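Local coordinates for DnaJ-like protein MG200 (Mycoplasma genitalium, PDB 4DCZ) that is of incompletely known function but belongs to the terminal organelle and, through its box enriched in aromatic and glycine residues, is probably involved in mycoplasma gliding motility, at residues A48-T53 and W64-Y69. Sequence-based numbering, arbitrary orientation.
Sequences ALVGDT and WSWKGY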
loop_
_atom_site.group_PDB
_atom_site.type_symbol
_atom_site.label_atom_id
_atom_site.label_comp_id
_atom_site.label_asym_id
_atom_site.label_seq_id
_atom_site.Cartn_x
_atom_site.Cartn_y
_atom_site.Cartn_z
ATOM N N ALA A 48 -1.443 12.131 -6.905
ATOM C CA ALA A 48 -0.672 12.588 -8.058
ATOM C C ALA A 48 -0.863 11.567 -9.194
ATOM O O ALA A 48 -0.890 11.916 -10.390
ATOM C CB ALA A 48 0.795 12.786 -7.695
ATOM N N LEU A 49 -1.069 10.322 -8.814
ATOM C CA LEU A 49 -1.140 9.251 -9.771
ATOM C C LEU A 49 -2.551 9.001 -10.318
ATOM O O LEU A 49 -2.695 8.316 -11.340
ATOM C CB LEU A 49 -0.652 7.942 -9.153
ATOM C CG LEU A 49 0.685 7.953 -8.413
ATOM C CD1 LEU A 49 0.825 6.643 -7.627
ATOM C CD2 LEU A 49 1.847 8.140 -9.361
ATOM N N VAL A 50 -3.585 9.518 -9.659
ATOM C CA VAL A 50 -4.942 9.320 -10.180
ATOM C C VAL A 50 -5.047 9.867 -11.610
ATOM O O VAL A 50 -4.558 10.947 -11.918
ATOM C CB VAL A 50 -6.003 9.965 -9.272
ATOM C CG1 VAL A 50 -7.341 9.875 -9.892
ATOM C CG2 VAL A 50 -6.012 9.266 -7.948
ATOM N N GLY A 51 -5.654 9.094 -12.492
ATOM C CA GLY A 51 -5.879 9.535 -13.863
ATOM C C GLY A 51 -4.735 9.239 -14.816
ATOM O O GLY A 51 -4.823 9.550 -16.012
ATOM N N ASP A 52 -3.668 8.634 -14.296
ATOM C CA ASP A 52 -2.451 8.467 -15.061
ATOM C C ASP A 52 -2.422 7.008 -15.342
ATOM O O ASP A 52 -2.241 6.218 -14.441
ATOM C CB ASP A 52 -1.240 8.914 -14.247
ATOM C CG ASP A 52 0.109 8.561 -14.904
ATOM O OD1 ASP A 52 0.161 7.701 -15.825
ATOM O OD2 ASP A 52 1.143 9.119 -14.428
ATOM N N THR A 53 -2.584 6.649 -16.606
ATOM C CA THR A 53 -2.941 5.289 -16.939
ATOM C C THR A 53 -1.749 4.331 -16.804
ATOM O O THR A 53 -1.916 3.111 -16.945
ATOM C CB THR A 53 -3.528 5.223 -18.338
ATOM O OG1 THR A 53 -2.564 5.776 -19.218
ATOM C CG2 THR A 53 -4.863 6.014 -18.433
ATOM N N TRP A 64 -11.812 4.940 -10.430
ATOM C CA TRP A 64 -10.401 4.695 -10.642
ATOM C C TRP A 64 -9.978 3.395 -9.935
ATOM O O TRP A 64 -10.343 3.188 -8.794
ATOM C CB TRP A 64 -9.583 5.882 -10.148
ATOM C CG TRP A 64 -8.157 5.753 -10.440
ATOM C CD1 TRP A 64 -7.202 5.483 -9.548
ATOM C CD2 TRP A 64 -7.507 5.848 -11.713
ATOM N NE1 TRP A 64 -5.977 5.425 -10.164
ATOM C CE2 TRP A 64 -6.140 5.636 -11.500
ATOM C CE3 TRP A 64 -7.948 6.106 -13.006
ATOM C CZ2 TRP A 64 -5.191 5.667 -12.521
ATOM C CZ3 TRP A 64 -7.009 6.128 -14.043
ATOM C CH2 TRP A 64 -5.638 5.925 -13.790
ATOM N N SER A 65 -9.258 2.511 -10.623
ATOM C CA SER A 65 -8.745 1.291 -10.016
ATOM C C SER A 65 -7.293 1.283 -10.264
ATOM O O SER A 65 -6.838 1.807 -11.267
ATOM C CB SER A 65 -9.307 0.035 -10.659
ATOM O OG SER A 65 -10.709 0.103 -10.730
ATOM N N TRP A 66 -6.568 0.620 -9.385
ATOM C CA TRP A 66 -5.124 0.761 -9.332
ATOM C C TRP A 66 -4.441 -0.459 -9.865
ATOM O O TRP A 66 -4.907 -1.540 -9.621
ATOM C CB TRP A 66 -4.684 0.923 -7.886
ATOM C CG TRP A 66 -5.119 2.193 -7.276
ATOM C CD1 TRP A 66 -6.164 2.388 -6.403
ATOM C CD2 TRP A 66 -4.526 3.470 -7.491
ATOM N NE1 TRP A 66 -6.225 3.728 -6.060
ATOM C CE2 TRP A 66 -5.231 4.398 -6.722
ATOM C CE3 TRP A 66 -3.476 3.912 -8.277
ATOM C CZ2 TRP A 66 -4.920 5.719 -6.712
ATOM C CZ3 TRP A 66 -3.142 5.251 -8.253
ATOM C CH2 TRP A 66 -3.855 6.134 -7.474
ATOM N N LYS A 67 -3.301 -0.280 -10.528
ATOM C CA LYS A 67 -2.529 -1.415 -10.997
ATOM C C LYS A 67 -1.353 -1.796 -10.040
ATOM O O LYS A 67 -0.624 -2.811 -10.254
ATOM C CB LYS A 67 -2.050 -1.138 -12.428
ATOM C CG LYS A 67 -3.172 -1.130 -13.466
ATOM C CD LYS A 67 -2.643 -1.109 -14.939
ATOM C CE LYS A 67 -2.752 0.261 -15.660
ATOM N NZ LYS A 67 -2.575 0.168 -17.173
ATOM N N GLY A 68 -1.201 -1.011 -8.979
ATOM C CA GLY A 68 -0.182 -1.299 -7.987
ATOM C C GLY A 68 -0.477 -0.618 -6.663
ATOM O O GLY A 68 -1.632 -0.293 -6.379
ATOM N N TYR A 69 0.569 -0.393 -5.857
ATOM C CA TYR A 69 0.454 0.301 -4.559
ATOM C C TYR A 69 1.809 0.626 -3.956
ATOM O O TYR A 69 2.851 0.066 -4.333
ATOM C CB TYR A 69 -0.291 -0.575 -3.559
ATOM C CG TYR A 69 0.365 -1.896 -3.357
ATOM C CD1 TYR A 69 1.203 -2.102 -2.311
ATOM C CD2 TYR A 69 0.180 -2.925 -4.251
ATOM C CE1 TYR A 69 1.842 -3.348 -2.130
ATOM C CE2 TYR A 69 0.802 -4.187 -4.079
ATOM C CZ TYR A 69 1.638 -4.363 -3.023
ATOM O OH TYR A 69 2.257 -5.527 -2.822
#
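Val50 and Trp64 CA atoms approach to 7.2 Å where a type II beta turn from Leu49 to Asp52, closed by the hydrogen bond from Asp52 N to Leu49 O, lies against strand residues 64-66. Trp64 contributes the largest share of the buried surface, about 102 of 342 Å². With its CG anti to the backbone N (chi1 -175°), its indole reaches out to the turn, and the Val50-Gly51 backbone passes over one ring face. Val50 CA sits 4.2 Å from the centroid of the five-membered ring and Gly51 CA 3.9 Å from that of the six-membered ring, both within 25° of the ring normal, giving two CH-pi contacts. Gly51 holds the third position of the turn, where a CB would crowd the preceding carbonyl O. Asp52 O meets the indole at its edge, in the ring plane.

Leu49 CB lies at the ring edge of Trp66, 3.8 Å from CZ3, while Val50 CG2 comes equally near CH2, the valine crossing the tryptophan at about a right angle. Trp64 NE1 stands over the rim of one Trp66 face, so the two indoles pack together. Lys67 NZ donates a 3.0 Å hydrogen bond to Thr53 O; the C=O...N angle of 175° places the ammonium nearly in line with the carbonyl.

The turn, in the loop between helix 43-47 and strand 56-58, thus packs against the central strand of the three-stranded antiparallel sheet within the EAGR box. Phe58 and Trp46 add edge-to-face contacts to Trp64 and Trp66, and Trp76 of strand 76-78 touches both Leu49 and Trp66.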